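Local coordinates for protein leucyl-tRNA synthetase subunit alpha (Aquifex aeolicus, PDB 3O0A) that attaches leucine to its tRNA and, through the hydrolytic CP1 domain modelled here, probably clears wrongly attached amino acids by hydrolysis, at residues D103-F108 and K154-P159; F55-P60 and W125-V130; V142-Q147 and L158-V163. All coordinates share one frame; numbering follows the deposited sequence.

In the fold
All three contacts lie in the editing domain. Contact 2, centred about 8 Å from the centre of the chain, pairs strands 55-58 and 121-127 in the mixed four-stranded sheet. Contact 1, about 10 Å from it between centres, sets the C-terminal part of helix 147-156 and the loop beyond against the start of strand 106-114, the sheet's edge strand. Contact 3, centred about 13 Å from contact 1 and 15 Å from contact 2, ties together the loops at the two ends of that helix and shares Leu158 and Pro159 with contact 1. Contacts 1 and 2 interleave along the chain, while contact 2 closes before contact 3 opens.

Contact 1 (D103-F108 and K154-P159); sequences DKEGVF and KKYDLP
Tyr156 points its phenol end-on at the backbone of Glu105 and Gly106. The hydroxyl OH accepts the amide of Gly106 N at 2.9 Å, in a fairly straight bond of 159°, and comes to 3.3 Å from Glu105 CA, which lies at the ring's edge. With CG anti to the carbonyl carbon of its own residue (chi1 -67°), the ring reaches from the helix to the backbone of Glu105 and Gly106. Lys155 CG lies over one face of the Tyr156 ring, 3.6 Å above its plane and toward the rim. Farther along, Lys155 NZ is 4.4 Å from Asp103 OD1, near enough for attraction but too far for a salt bridge. Glu105 brings CG to 3.8 Å from Tyr156 OH, while its carboxylate goes off to Lys89. A phenylalanine in place of Tyr156 would probably leave the Gly106 amide without its acceptor. Just after Tyr156 the chain turns through a Schellman motif, with Asp157 at positive phi. The Tyr156 ring also meets those of Phe152 and Trp125, so the end of helix 147-156 lies against the start of strand 106-114 beside strand 121-127, while helix 80-91 touches Glu105 and Val107.

Contact 2 (F55-P60 and W125-V130); sequences FVVLAP and WSANYV
Val57 wedges into the angle between strand 125-127 and the turn that follows it, and this is where the contact is tight. Its CG1 meets Val130 CG2 at 3.4 Å, closer than usual for two carbons, and lies 3.6 Å from Ala127 CB. The type I turn from Ala127 to Val130 folds the chain back, and Val130 CG2 also sits over the centre of the Tyr129 ring. Val57 is thus packed from two directions by one short piece of chain.

The backbones run parallel here, Val57 beside Trp125 and Leu58 beside Ser126. Trp125 N bonds to Val56 O at 2.8 Å, almost straight at 176°, and Leu58 N returns the bond to Trp125 O. At the far end the pairing becomes irregular. Ser126 OG, anti to its backbone nitrogen (chi1 -174°), swings over to donate to Leu58 O at 2.9 Å, approaching from above the carbonyl plane, while the amide of Ala127 reaches the same oxygen only weakly.

Packing is looser around the partly exposed Trp125 and Tyr129. The side chain of Trp125 offers little more than CB, 4.1 Å from Val57 CG2, and its indole goes on to Phe108, Tyr156 and Leu158. Tyr129 OH comes no nearer than 4.2 Å to Phe55 CE2; its hydrogen bond goes to Asp149 of helix 147-156.

On the other face, Leu58 packs on helix 64-74, and Ser126 on that helix and on helix 80-91. Where the strands part and the Ala127 amide binds only weakly, the Ser126 hydroxyl gives the buried Leu58 carbonyl a second, shorter bond as the chain leaves the sheet.

Contact 3 (V142-Q147 and L158-V163); sequences VPAHDQ and LPIKVV
Ala144 and Ile160 form the apolar middle of this contact: Ala144 CB lies 3.8 Å from Ile160 CG2, the branch anti to that residue's backbone nitrogen. A chi1 of -50° puts the other branch, Ile160 CG1, beside that nitrogen, from where it reaches Pro143 CB at 4.2 Å, so the isoleucine spans two neighbouring residues of the 142-147 loop. Beyond the alanine, Val162 CG2 makes a looser contact with the same methyl. The proline ring also brings Pro143 CG to 3.4 Å from Pro159 O, a carbonyl hydrogen-bonded to Thr54 OG1. The same Pro143 ring also packs against Phe55 of strand 55-58 and Ala153 of helix 147-156.

These two loops bracket helix 147-156, one entering it from strand 138-141 and the other leaving toward strand 164-165. The first is a tight turn, with His145 N bonded back to Val142 O, and it ends at Asp146, the N-cap, whose OD1 takes the amide of Asp149. In related editing domains this helix-entry loop borders the hydrolytic pocket, and the same is likely here.

Polar groups take over outward. Water 1 bridges the loops by accepting from Ala144 N at 3.2 Å and from Lys161 N at 3.0 Å. Lys161 sends its extended chain away to Glu120 and the carbonyl of Phe51. The imidazole of His145 then closes the edge. Its NE2 receives the amide of Val163 N at 3.0 Å, along a line nearly straight (167°) and only 2° out of the ring plane. Ala144 CB lies over one face of the His145 ring, toward its rim, Val163 CG2 comes to 3.6 Å from His145 CD2, and ND1 is held by the carbonyl of Tyr177, fixing the ring's rotation from both nitrogens.

Contact 1 (D103-F108 and K154-P159)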
ATOM      1  N   ASP A 103      -2.551   8.764 -17.912  1.00 42.80           N
ATOM      2  CA  ASP A 103      -1.294   8.016 -17.831  1.00 41.14           C
ATOM      3  C   ASP A 103      -0.681   8.185 -16.452  1.00 38.32           C
ATOM      4  O   ASP A 103       0.382   8.783 -16.314  1.00 38.61           O
ATOM      5  CB  ASP A 103      -0.274   8.474 -18.880  1.00 42.39           C
ATOM      6  CG  ASP A 103      -0.138   7.499 -20.029  1.00 44.77           C
ATOM      7  OD1 ASP A 103       0.245   6.332 -19.787  1.00 46.45           O
ATOM      8  OD2 ASP A 103      -0.403   7.908 -21.175  1.00 47.89           O
ATOM      9  N   LYS A 104      -1.369   7.688 -15.436  1.00 35.56           N
ATOM     10  CA  LYS A 104      -0.778   7.496 -14.104  1.00 31.83           C
ATOM     11  C   LYS A 104       0.726   7.265 -14.189  1.00 29.36           C
ATOM     12  O   LYS A 104       1.203   6.612 -15.119  1.00 30.21           O
ATOM     13  CB  LYS A 104      -1.427   6.295 -13.440  1.00 32.01           C
ATOM     14  CG  LYS A 104      -2.920   6.423 -13.337  1.00 33.78           C
ATOM     15  CD  LYS A 104      -3.511   5.297 -12.554  1.00 33.95           C
ATOM     16  CE  LYS A 104      -4.853   5.725 -12.012  1.00 35.96           C
ATOM     17  NZ  LYS A 104      -4.663   6.492 -10.756  1.00 33.85           N
ATOM     18  N   GLU A 105       1.468   7.804 -13.223  1.00 25.78           N
ATOM     19  CA  GLU A 105       2.921   7.673 -13.214  1.00 22.77           C
ATOM     20  C   GLU A 105       3.387   7.280 -11.824  1.00 20.15           C
ATOM     21  O   GLU A 105       2.915   7.832 -10.830  1.00 18.31           O
ATOM     22  CB  GLU A 105       3.627   8.969 -13.643  1.00 23.17           C
ATOM     23  CG  GLU A 105       5.141   8.757 -13.903  1.00 23.12           C
ATOM     24  CD  GLU A 105       5.919  10.025 -14.261  1.00 23.82           C
ATOM     25  OE1 GLU A 105       5.293  11.068 -14.557  1.00 24.16           O
ATOM     26  OE2 GLU A 105       7.178   9.961 -14.260  1.00 25.87           O
ATOM     27  N   GLY A 106       4.304   6.324 -11.774  1.00 18.14           N
ATOM     28  CA  GLY A 106       4.919   5.940 -10.511  1.00 16.64           C
ATOM     29  C   GLY A 106       6.277   5.284 -10.661  1.00 15.72           C
ATOM     30  O   GLY A 106       6.768   5.054 -11.771  1.00 16.60           O
ATOM     31  N   VAL A 107       6.873   4.964  -9.522  1.00 14.43           N
ATOM     32  CA  VAL A 107       8.218   4.408  -9.469  1.00 14.06           C
ATOM     33  C   VAL A 107       8.291   3.392  -8.336  1.00 13.29           C
ATOM     34  O   VAL A 107       7.655   3.575  -7.288  1.00 12.47           O
ATOM     35  CB  VAL A 107       9.299   5.505  -9.270  1.00 14.26           C
ATOM     36  CG1 VAL A 107       9.416   6.393 -10.512  1.00 16.16           C
ATOM     37  CG2 VAL A 107       9.046   6.345  -8.011  1.00 13.12           C
ATOM     38  N   PHE A 108       9.031   2.313  -8.560  1.00 12.70           N
ATOM     39  CA  PHE A 108       9.165   1.254  -7.544  1.00 12.85           C
ATOM     40  C   PHE A 108      10.278   1.659  -6.587  1.00 11.80           C
ATOM     41  O   PHE A 108      11.361   2.059  -7.033  1.00 12.62           O
ATOM     42  CB  PHE A 108       9.477  -0.074  -8.240  1.00 13.96           C
ATOM     43  CG  PHE A 108       9.783  -1.232  -7.315  1.00 13.55           C
ATOM     44  CD1 PHE A 108       9.024  -1.479  -6.169  1.00 13.02           C
ATOM     45  CD2 PHE A 108      10.827  -2.105  -7.636  1.00 15.21           C
ATOM     46  CE1 PHE A 108       9.327  -2.566  -5.340  1.00 12.72           C
ATOM     47  CE2 PHE A 108      11.137  -3.197  -6.835  1.00 16.29           C
ATOM     48  CZ  PHE A 108      10.382  -3.438  -5.676  1.00 12.13           C
ATOM     49  N   LYS A 154      -2.657  -1.979 -14.158  1.00 25.77           N
ATOM     50  CA  LYS A 154      -2.682  -2.260 -15.593  1.00 28.44           C
ATOM     51  C   LYS A 154      -1.442  -1.684 -16.282  1.00 28.17           C
ATOM     52  O   LYS A 154      -0.783  -2.369 -17.079  1.00 29.19           O
ATOM     53  CB  LYS A 154      -3.956  -1.690 -16.224  1.00 29.71           C
ATOM     54  CG  LYS A 154      -4.131  -2.054 -17.685  1.00 33.65           C
ATOM     55  CD  LYS A 154      -5.282  -1.291 -18.331  1.00 37.90           C
ATOM     56  CE  LYS A 154      -5.470  -1.709 -19.777  1.00 41.38           C
ATOM     57  NZ  LYS A 154      -5.971  -3.107 -19.884  1.00 44.26           N
ATOM     58  N   LYS A 155      -1.136  -0.426 -15.969  1.00 27.42           N
ATOM     59  CA  LYS A 155       0.004   0.277 -16.562  1.00 27.55           C
ATOM     60  C   LYS A 155       1.334  -0.362 -16.168  1.00 26.61           C
ATOM     61  O   LYS A 155       2.218  -0.536 -17.010  1.00 27.19           O
ATOM     62  CB  LYS A 155      -0.022   1.764 -16.179  1.00 27.29           C
ATOM     63  CG  LYS A 155       1.232   2.586 -16.551  1.00 28.11           C
ATOM     64  CD  LYS A 155       1.531   2.611 -18.031  1.00 34.48           C
ATOM     65  CE  LYS A 155       2.914   3.207 -18.282  1.00 36.04           C
ATOM     66  NZ  LYS A 155       3.279   3.213 -19.731  1.00 40.04           N
ATOM     67  N   TYR A 156       1.476  -0.721 -14.893  1.00 25.16           N
ATOM     68  CA  TYR A 156       2.767  -1.191 -14.400  1.00 24.33           C
ATOM     69  C   TYR A 156       2.862  -2.695 -14.132  1.00 24.84           C
ATOM     70  O   TYR A 156       3.784  -3.146 -13.457  1.00 24.43           O
ATOM     71  CB  TYR A 156       3.204  -0.371 -13.176  1.00 22.27           C
ATOM     72  CG  TYR A 156       3.523   1.069 -13.510  1.00 20.96           C
ATOM     73  CD1 TYR A 156       4.726   1.415 -14.140  1.00 20.20           C
ATOM     74  CD2 TYR A 156       2.633   2.091 -13.195  1.00 19.74           C
ATOM     75  CE1 TYR A 156       5.028   2.743 -14.449  1.00 19.67           C
ATOM     76  CE2 TYR A 156       2.928   3.429 -13.495  1.00 19.81           C
ATOM     77  CZ  TYR A 156       4.127   3.740 -14.119  1.00 20.79           C
ATOM     78  OH  TYR A 156       4.416   5.047 -14.427  1.00 21.26           O
ATOM     79  N   ASP A 157       1.920  -3.464 -14.676  1.00 26.89           N
ATOM     80  CA  ASP A 157       1.969  -4.937 -14.610  1.00 28.43           C
ATOM     81  C   ASP A 157       1.994  -5.498 -13.176  1.00 27.27           C
ATOM     82  O   ASP A 157       2.783  -6.393 -12.855  1.00 27.62           O
ATOM     83  CB  ASP A 157       3.151  -5.470 -15.444  1.00 30.15           C
ATOM     84  CG  ASP A 157       3.163  -6.990 -15.565  1.00 33.92           C
ATOM     85  OD1 ASP A 157       2.074  -7.606 -15.611  1.00 38.57           O
ATOM     86  OD2 ASP A 157       4.274  -7.567 -15.610  1.00 37.21           O
ATOM     87  N   LEU A 158       1.118  -4.967 -12.322  1.00 25.79           N
ATOM     88  CA  LEU A 158       0.994  -5.429 -10.935  1.00 24.71           C
ATOM     89  C   LEU A 158      -0.184  -6.409 -10.757  1.00 25.17           C
ATOM     90  O   LEU A 158      -1.170  -6.320 -11.487  1.00 25.42           O
ATOM     91  CB  LEU A 158       0.892  -4.223  -9.988  1.00 23.25           C
ATOM     92  CG  LEU A 158       2.110  -3.277 -10.042  1.00 22.67           C
ATOM     93  CD1 LEU A 158       1.814  -1.933  -9.403  1.00 20.77           C
ATOM     94  CD2 LEU A 158       3.355  -3.917  -9.412  1.00 23.27           C
ATOM     95  N   PRO A 159      -0.060  -7.367  -9.810  1.00 24.77           N
ATOM     96  CA  PRO A 159      -1.061  -8.405  -9.583  1.00 25.38           C
ATOM     97  C   PRO A 159      -2.442  -7.891  -9.188  1.00 25.32           C
ATOM     98  O   PRO A 159      -2.568  -6.893  -8.469  1.00 24.30           O
ATOM     99  CB  PRO A 159      -0.462  -9.225  -8.438  1.00 24.98           C
ATOM    100  CG  PRO A 159       0.985  -8.976  -8.516  1.00 24.08           C
ATOM    101  CD  PRO A 159       1.090  -7.546  -8.907  1.00 24.18           C
TER

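Contact 2 (F55-P60 and W125-V130)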
ATOM      1  N   PHE A  55      -0.032  -4.199  -3.625  1.00 13.30           N
ATOM      2  CA  PHE A  55       1.063  -3.235  -3.535  1.00 12.53           C
ATOM      3  C   PHE A  55       0.673  -2.075  -2.626  1.00 12.44           C
ATOM      4  O   PHE A  55      -0.500  -1.942  -2.245  1.00 11.66           O
ATOM      5  CB  PHE A  55       1.540  -2.755  -4.936  1.00 13.22           C
ATOM      6  CG  PHE A  55       0.483  -2.085  -5.779  1.00 14.00           C
ATOM      7  CD1 PHE A  55      -0.489  -2.832  -6.452  1.00 16.92           C
ATOM      8  CD2 PHE A  55       0.523  -0.708  -5.984  1.00 14.54           C
ATOM      9  CE1 PHE A  55      -1.437  -2.207  -7.266  1.00 15.94           C
ATOM     10  CE2 PHE A  55      -0.421  -0.073  -6.796  1.00 16.41           C
ATOM     11  CZ  PHE A  55      -1.405  -0.827  -7.434  1.00 16.97           C
ATOM     12  N   VAL A  56       1.679  -1.290  -2.239  1.00 11.18           N
ATOM     13  CA  VAL A  56       1.511  -0.115  -1.403  1.00 11.70           C
ATOM     14  C   VAL A  56       2.023   1.082  -2.184  1.00 11.98           C
ATOM     15  O   VAL A  56       3.034   0.969  -2.882  1.00 12.06           O
ATOM     16  CB  VAL A  56       2.308  -0.295  -0.081  1.00 10.99           C
ATOM     17  CG1 VAL A  56       2.362   0.996   0.746  1.00 11.67           C
ATOM     18  CG2 VAL A  56       1.702  -1.441   0.741  1.00 11.92           C
ATOM     19  N   VAL A  57       1.326   2.216  -2.086  1.00 12.18           N
ATOM     20  CA  VAL A  57       1.797   3.452  -2.728  1.00 12.21           C
ATOM     21  C   VAL A  57       1.921   4.599  -1.723  1.00 11.59           C
ATOM     22  O   VAL A  57       0.991   4.873  -0.966  1.00 11.44           O
ATOM     23  CB  VAL A  57       0.885   3.905  -3.896  1.00 12.38           C
ATOM     24  CG1 VAL A  57       1.337   5.274  -4.410  1.00 14.84           C
ATOM     25  CG2 VAL A  57       0.914   2.885  -5.041  1.00 13.91           C
ATOM     26  N   LEU A  58       3.078   5.261  -1.724  1.00 10.48           N
ATOM     27  CA  LEU A  58       3.293   6.466  -0.942  1.00 10.68           C
ATOM     28  C   LEU A  58       3.133   7.655  -1.866  1.00 10.04           C
ATOM     29  O   LEU A  58       3.604   7.627  -3.007  1.00 10.38           O
ATOM     30  CB  LEU A  58       4.725   6.489  -0.393  1.00  9.88           C
ATOM     31  CG  LEU A  58       5.049   5.660   0.863  1.00 12.31           C
ATOM     32  CD1 LEU A  58       4.472   4.262   0.836  1.00 16.54           C
ATOM     33  CD2 LEU A  58       6.562   5.656   1.139  1.00 11.30           C
ATOM     34  N   ALA A  59       2.489   8.707  -1.380  1.00 10.78           N
ATOM     35  CA  ALA A  59       2.543   9.988  -2.091  1.00 11.11           C
ATOM     36  C   ALA A  59       4.017  10.409  -2.308  1.00 11.74           C
ATOM     37  O   ALA A  59       4.891  10.100  -1.496  1.00 10.56           O
ATOM     38  CB  ALA A  59       1.805  11.041  -1.324  1.00 12.06           C
ATOM     39  N   PRO A  60       4.300  11.127  -3.409  1.00 12.67           N
ATOM     40  CA  PRO A  60       5.682  11.526  -3.722  1.00 13.31           C
ATOM     41  C   PRO A  60       6.357  12.299  -2.592  1.00 13.18           C
ATOM     42  O   PRO A  60       7.580  12.169  -2.407  1.00 13.26           O
ATOM     43  CB  PRO A  60       5.533  12.433  -4.949  1.00 14.17           C
ATOM     44  CG  PRO A  60       4.180  12.138  -5.505  1.00 15.37           C
ATOM     45  CD  PRO A  60       3.329  11.605  -4.410  1.00 13.48           C
ATOM     46  N   TRP A 125       5.607   1.292  -3.948  1.00 11.42           N
ATOM     47  CA  TRP A 125       5.757   2.268  -5.024  1.00 12.01           C
ATOM     48  C   TRP A 125       5.465   3.686  -4.523  1.00 11.35           C
ATOM     49  O   TRP A 125       4.911   3.875  -3.434  1.00 11.15           O
ATOM     50  CB  TRP A 125       4.760   1.917  -6.134  1.00 13.00           C
ATOM     51  CG  TRP A 125       5.142   0.734  -6.930  1.00 14.60           C
ATOM     52  CD1 TRP A 125       5.194  -0.575  -6.515  1.00 14.33           C
ATOM     53  CD2 TRP A 125       5.525   0.739  -8.299  1.00 15.95           C
ATOM     54  NE1 TRP A 125       5.601  -1.384  -7.556  1.00 15.87           N
ATOM     55  CE2 TRP A 125       5.814  -0.601  -8.660  1.00 15.78           C
ATOM     56  CE3 TRP A 125       5.667   1.747  -9.259  1.00 16.39           C
ATOM     57  CZ2 TRP A 125       6.224  -0.954  -9.945  1.00 16.85           C
ATOM     58  CZ3 TRP A 125       6.089   1.396 -10.539  1.00 17.28           C
ATOM     59  CH2 TRP A 125       6.365   0.058 -10.866  1.00 16.80           C
ATOM     60  N   SER A 126       5.870   4.688  -5.301  1.00 11.72           N
ATOM     61  CA  SER A 126       5.334   6.041  -5.146  1.00 12.00           C
ATOM     62  C   SER A 126       4.614   6.369  -6.443  1.00 13.13           C
ATOM     63  O   SER A 126       5.027   5.906  -7.511  1.00 13.81           O
ATOM     64  CB  SER A 126       6.441   7.057  -4.868  1.00 11.49           C
ATOM     65  OG  SER A 126       5.919   8.344  -4.576  1.00 13.52           O
ATOM     66  N   ALA A 127       3.527   7.136  -6.351  1.00 13.57           N
ATOM     67  CA  ALA A 127       2.729   7.477  -7.550  1.00 14.68           C
ATOM     68  C   ALA A 127       2.056   8.841  -7.489  1.00 14.93           C
ATOM     69  O   ALA A 127       1.787   9.353  -6.404  1.00 15.23           O
ATOM     70  CB  ALA A 127       1.704   6.383  -7.848  1.00 15.46           C
ATOM     71  N   ASN A 128       1.805   9.434  -8.662  1.00 16.75           N
ATOM     72  CA  ASN A 128       1.230  10.784  -8.739  1.00 17.95           C
ATOM     73  C   ASN A 128      -0.203  10.883  -8.228  1.00 18.90           C
ATOM     74  O   ASN A 128      -0.598  11.909  -7.657  1.00 20.44           O
ATOM     75  CB  ASN A 128       1.342  11.377 -10.152  1.00 19.07           C
ATOM     76  CG  ASN A 128       0.583  10.578 -11.202  1.00 19.19           C
ATOM     77  OD1 ASN A 128       0.161   9.443 -10.967  1.00 18.66           O
ATOM     78  ND2 ASN A 128       0.416  11.178 -12.383  1.00 21.51           N
ATOM     79  N   TYR A 129      -0.972   9.808  -8.395  1.00 19.26           N
ATOM     80  CA  TYR A 129      -2.408   9.843  -8.080  1.00 19.38           C
ATOM     81  C   TYR A 129      -2.732   9.782  -6.579  1.00 18.84           C
ATOM     82  O   TYR A 129      -3.879  10.000  -6.169  1.00 18.59           O
ATOM     83  CB  TYR A 129      -3.162   8.762  -8.878  1.00 20.37           C
ATOM     84  CG  TYR A 129      -3.029   7.336  -8.361  1.00 20.24           C
ATOM     85  CD1 TYR A 129      -1.920   6.542  -8.691  1.00 21.14           C
ATOM     86  CD2 TYR A 129      -4.031   6.765  -7.576  1.00 20.47           C
ATOM     87  CE1 TYR A 129      -1.800   5.221  -8.219  1.00 19.63           C
ATOM     88  CE2 TYR A 129      -3.919   5.444  -7.098  1.00 19.74           C
ATOM     89  CZ  TYR A 129      -2.818   4.679  -7.430  1.00 20.39           C
ATOM     90  OH  TYR A 129      -2.723   3.380  -6.967  1.00 20.54           O
ATOM     91  N   VAL A 130      -1.716   9.494  -5.769  1.00 17.20           N
ATOM     92  CA  VAL A 130      -1.876   9.403  -4.341  1.00 17.29           C
ATOM     93  C   VAL A 130      -1.424  10.725  -3.737  1.00 17.21           C
ATOM     94  O   VAL A 130      -0.271  11.123  -3.884  1.00 16.38           O
ATOM     95  CB  VAL A 130      -1.086   8.184  -3.773  1.00 16.21           C
ATOM     96  CG1 VAL A 130      -1.089   8.192  -2.250  1.00 16.55           C
ATOM     97  CG2 VAL A 130      -1.704   6.897  -4.297  1.00 16.61           C
TER

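Contact 3 (V142-Q147 and L158-V163)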
ATOM      1  N   VAL A 142      -5.493  -2.107  -3.940  1.00 15.98           N
ATOM      2  CA  VAL A 142      -6.295  -3.300  -4.152  1.00 17.05           C
ATOM      3  C   VAL A 142      -6.906  -3.140  -5.555  1.00 18.26           C
ATOM      4  O   VAL A 142      -8.055  -2.702  -5.702  1.00 18.78           O
ATOM      5  CB  VAL A 142      -7.384  -3.447  -3.065  1.00 16.96           C
ATOM      6  CG1 VAL A 142      -8.196  -4.749  -3.244  1.00 17.83           C
ATOM      7  CG2 VAL A 142      -6.748  -3.394  -1.660  1.00 15.76           C
ATOM      8  N   PRO A 143      -6.124  -3.475  -6.596  1.00 18.94           N
ATOM      9  CA  PRO A 143      -6.600  -3.245  -7.963  1.00 20.15           C
ATOM     10  C   PRO A 143      -7.913  -3.942  -8.312  1.00 21.73           C
ATOM     11  O   PRO A 143      -8.649  -3.444  -9.162  1.00 22.73           O
ATOM     12  CB  PRO A 143      -5.478  -3.790  -8.854  1.00 20.82           C
ATOM     13  CG  PRO A 143      -4.339  -4.060  -7.985  1.00 19.81           C
ATOM     14  CD  PRO A 143      -4.770  -4.058  -6.553  1.00 18.70           C
ATOM     15  N   ALA A 144      -8.201  -5.077  -7.676  1.00 21.43           N
ATOM     16  CA  ALA A 144      -9.476  -5.766  -7.906  1.00 22.66           C
ATOM     17  C   ALA A 144     -10.697  -4.920  -7.529  1.00 23.09           C
ATOM     18  O   ALA A 144     -11.778  -5.112  -8.089  1.00 24.80           O
ATOM     19  CB  ALA A 144      -9.502  -7.101  -7.167  1.00 22.81           C
ATOM     20  N   HIS A 145     -10.531  -3.987  -6.589  1.00 21.79           N
ATOM     21  CA  HIS A 145     -11.675  -3.305  -5.971  1.00 22.03           C
ATOM     22  C   HIS A 145     -11.558  -1.788  -5.872  1.00 22.25           C
ATOM     23  O   HIS A 145     -12.406  -1.134  -5.257  1.00 22.76           O
ATOM     24  CB  HIS A 145     -11.936  -3.928  -4.589  1.00 21.55           C
ATOM     25  CG  HIS A 145     -12.074  -5.415  -4.643  1.00 22.16           C
ATOM     26  ND1 HIS A 145     -13.072  -6.036  -5.363  1.00 23.32           N
ATOM     27  CD2 HIS A 145     -11.322  -6.406  -4.109  1.00 21.40           C
ATOM     28  CE1 HIS A 145     -12.935  -7.345  -5.261  1.00 23.83           C
ATOM     29  NE2 HIS A 145     -11.884  -7.595  -4.501  1.00 21.95           N
ATOM     30  N   ASP A 146     -10.506  -1.232  -6.473  1.00 22.11           N
ATOM     31  CA  ASP A 146     -10.310   0.213  -6.510  1.00 22.91           C
ATOM     32  C   ASP A 146      -9.904   0.577  -7.944  1.00 23.82           C
ATOM     33  O   ASP A 146      -8.884   0.095  -8.451  1.00 23.50           O
ATOM     34  CB  ASP A 146      -9.251   0.629  -5.475  1.00 21.31           C
ATOM     35  CG  ASP A 146      -9.064   2.154  -5.366  1.00 23.21           C
ATOM     36  OD1 ASP A 146      -8.750   2.812  -6.380  1.00 25.18           O
ATOM     37  OD2 ASP A 146      -9.172   2.689  -4.236  1.00 25.99           O
ATOM     38  N   GLN A 147     -10.734   1.391  -8.598  1.00 25.25           N
ATOM     39  CA  GLN A 147     -10.525   1.753  -9.998  1.00 26.75           C
ATOM     40  C   GLN A 147      -9.206   2.476 -10.252  1.00 26.07           C
ATOM     41  O   GLN A 147      -8.532   2.189 -11.242  1.00 26.57           O
ATOM     42  CB  GLN A 147     -11.705   2.563 -10.553  1.00 28.10           C
ATOM     43  CG  GLN A 147     -11.618   2.811 -12.056  1.00 29.83           C
ATOM     44  CD  GLN A 147     -11.595   1.529 -12.880  1.00 31.32           C
ATOM     45  OE1 GLN A 147     -12.172   0.512 -12.494  1.00 33.68           O
ATOM     46  NE2 GLN A 147     -10.938   1.582 -14.033  1.00 31.82           N
ATOM     47  N   LEU A 158       1.118  -4.967 -12.322  1.00 25.79           N
ATOM     48  CA  LEU A 158       0.994  -5.429 -10.935  1.00 24.71           C
ATOM     49  C   LEU A 158      -0.184  -6.409 -10.757  1.00 25.17           C
ATOM     50  O   LEU A 158      -1.170  -6.320 -11.487  1.00 25.42           O
ATOM     51  CB  LEU A 158       0.892  -4.223  -9.988  1.00 23.25           C
ATOM     52  CG  LEU A 158       2.110  -3.277 -10.042  1.00 22.67           C
ATOM     53  CD1 LEU A 158       1.814  -1.933  -9.403  1.00 20.77           C
ATOM     54  CD2 LEU A 158       3.355  -3.917  -9.412  1.00 23.27           C
ATOM     55  N   PRO A 159      -0.060  -7.367  -9.810  1.00 24.77           N
ATOM     56  CA  PRO A 159      -1.061  -8.405  -9.583  1.00 25.38           C
ATOM     57  C   PRO A 159      -2.442  -7.891  -9.188  1.00 25.32           C
ATOM     58  O   PRO A 159      -2.568  -6.893  -8.469  1.00 24.30           O
ATOM     59  CB  PRO A 159      -0.462  -9.225  -8.438  1.00 24.98           C
ATOM     60  CG  PRO A 159       0.985  -8.976  -8.516  1.00 24.08           C
ATOM     61  CD  PRO A 159       1.090  -7.546  -8.907  1.00 24.18           C
ATOM     62  N   ILE A 160      -3.465  -8.587  -9.673  1.00 26.07           N
ATOM     63  CA  ILE A 160      -4.841  -8.314  -9.302  1.00 26.33           C
ATOM     64  C   ILE A 160      -5.301  -9.510  -8.471  1.00 25.98           C
ATOM     65  O   ILE A 160      -5.166 -10.659  -8.897  1.00 26.69           O
ATOM     66  CB  ILE A 160      -5.748  -8.101 -10.542  1.00 27.89           C
ATOM     67  CG1 ILE A 160      -5.116  -7.084 -11.501  1.00 28.64           C
ATOM     68  CG2 ILE A 160      -7.147  -7.650 -10.113  1.00 28.52           C
ATOM     69  CD1 ILE A 160      -5.691  -7.111 -12.930  1.00 30.16           C
ATOM     70  N   LYS A 161      -5.815  -9.238  -7.272  1.00 24.02           N
ATOM     71  CA  LYS A 161      -6.261 -10.295  -6.364  1.00 23.49           C
ATOM     72  C   LYS A 161      -7.681 -10.013  -5.874  1.00 22.65           C
ATOM     73  O   LYS A 161      -7.923  -9.022  -5.188  1.00 21.22           O
ATOM     74  CB  LYS A 161      -5.296 -10.410  -5.179  1.00 22.46           C
ATOM     75  CG  LYS A 161      -5.630 -11.490  -4.152  1.00 24.61           C
ATOM     76  CD  LYS A 161      -4.559 -11.461  -3.071  1.00 26.31           C
ATOM     77  CE  LYS A 161      -4.740 -12.543  -2.038  1.00 27.11           C
ATOM     78  NZ  LYS A 161      -3.706 -12.363  -0.973  1.00 27.37           N
ATOM     79  N   VAL A 162      -8.615 -10.883  -6.236  1.00 22.85           N
ATOM     80  CA  VAL A 162     -10.012 -10.711  -5.831  1.00 23.00           C
ATOM     81  C   VAL A 162     -10.222 -11.148  -4.383  1.00 22.21           C
ATOM     82  O   VAL A 162      -9.837 -12.256  -4.008  1.00 22.07           O
ATOM     83  CB  VAL A 162     -10.983 -11.479  -6.762  1.00 24.58           C
ATOM     84  CG1 VAL A 162     -12.430 -11.238  -6.336  1.00 25.36           C
ATOM     85  CG2 VAL A 162     -10.774 -11.050  -8.213  1.00 25.40           C
ATOM     86  N   VAL A 163     -10.820 -10.265  -3.579  1.00 21.56           N
ATOM     87  CA  VAL A 163     -11.173 -10.592  -2.188  1.00 21.37           C
ATOM     88  C   VAL A 163     -12.632 -10.317  -1.812  1.00 22.25           C
ATOM     89  O   VAL A 163     -13.093 -10.784  -0.783  1.00 21.97           O
ATOM     90  CB  VAL A 163     -10.231  -9.918  -1.149  1.00 19.76           C
ATOM     91  CG1 VAL A 163      -8.856 -10.550  -1.198  1.00 18.71           C
ATOM     92  CG2 VAL A 163     -10.168  -8.403  -1.356  1.00 19.19           C
TER
HETATM   93  O   HOH W   1      -6.434  -6.770  -5.687  1.00 18.17           O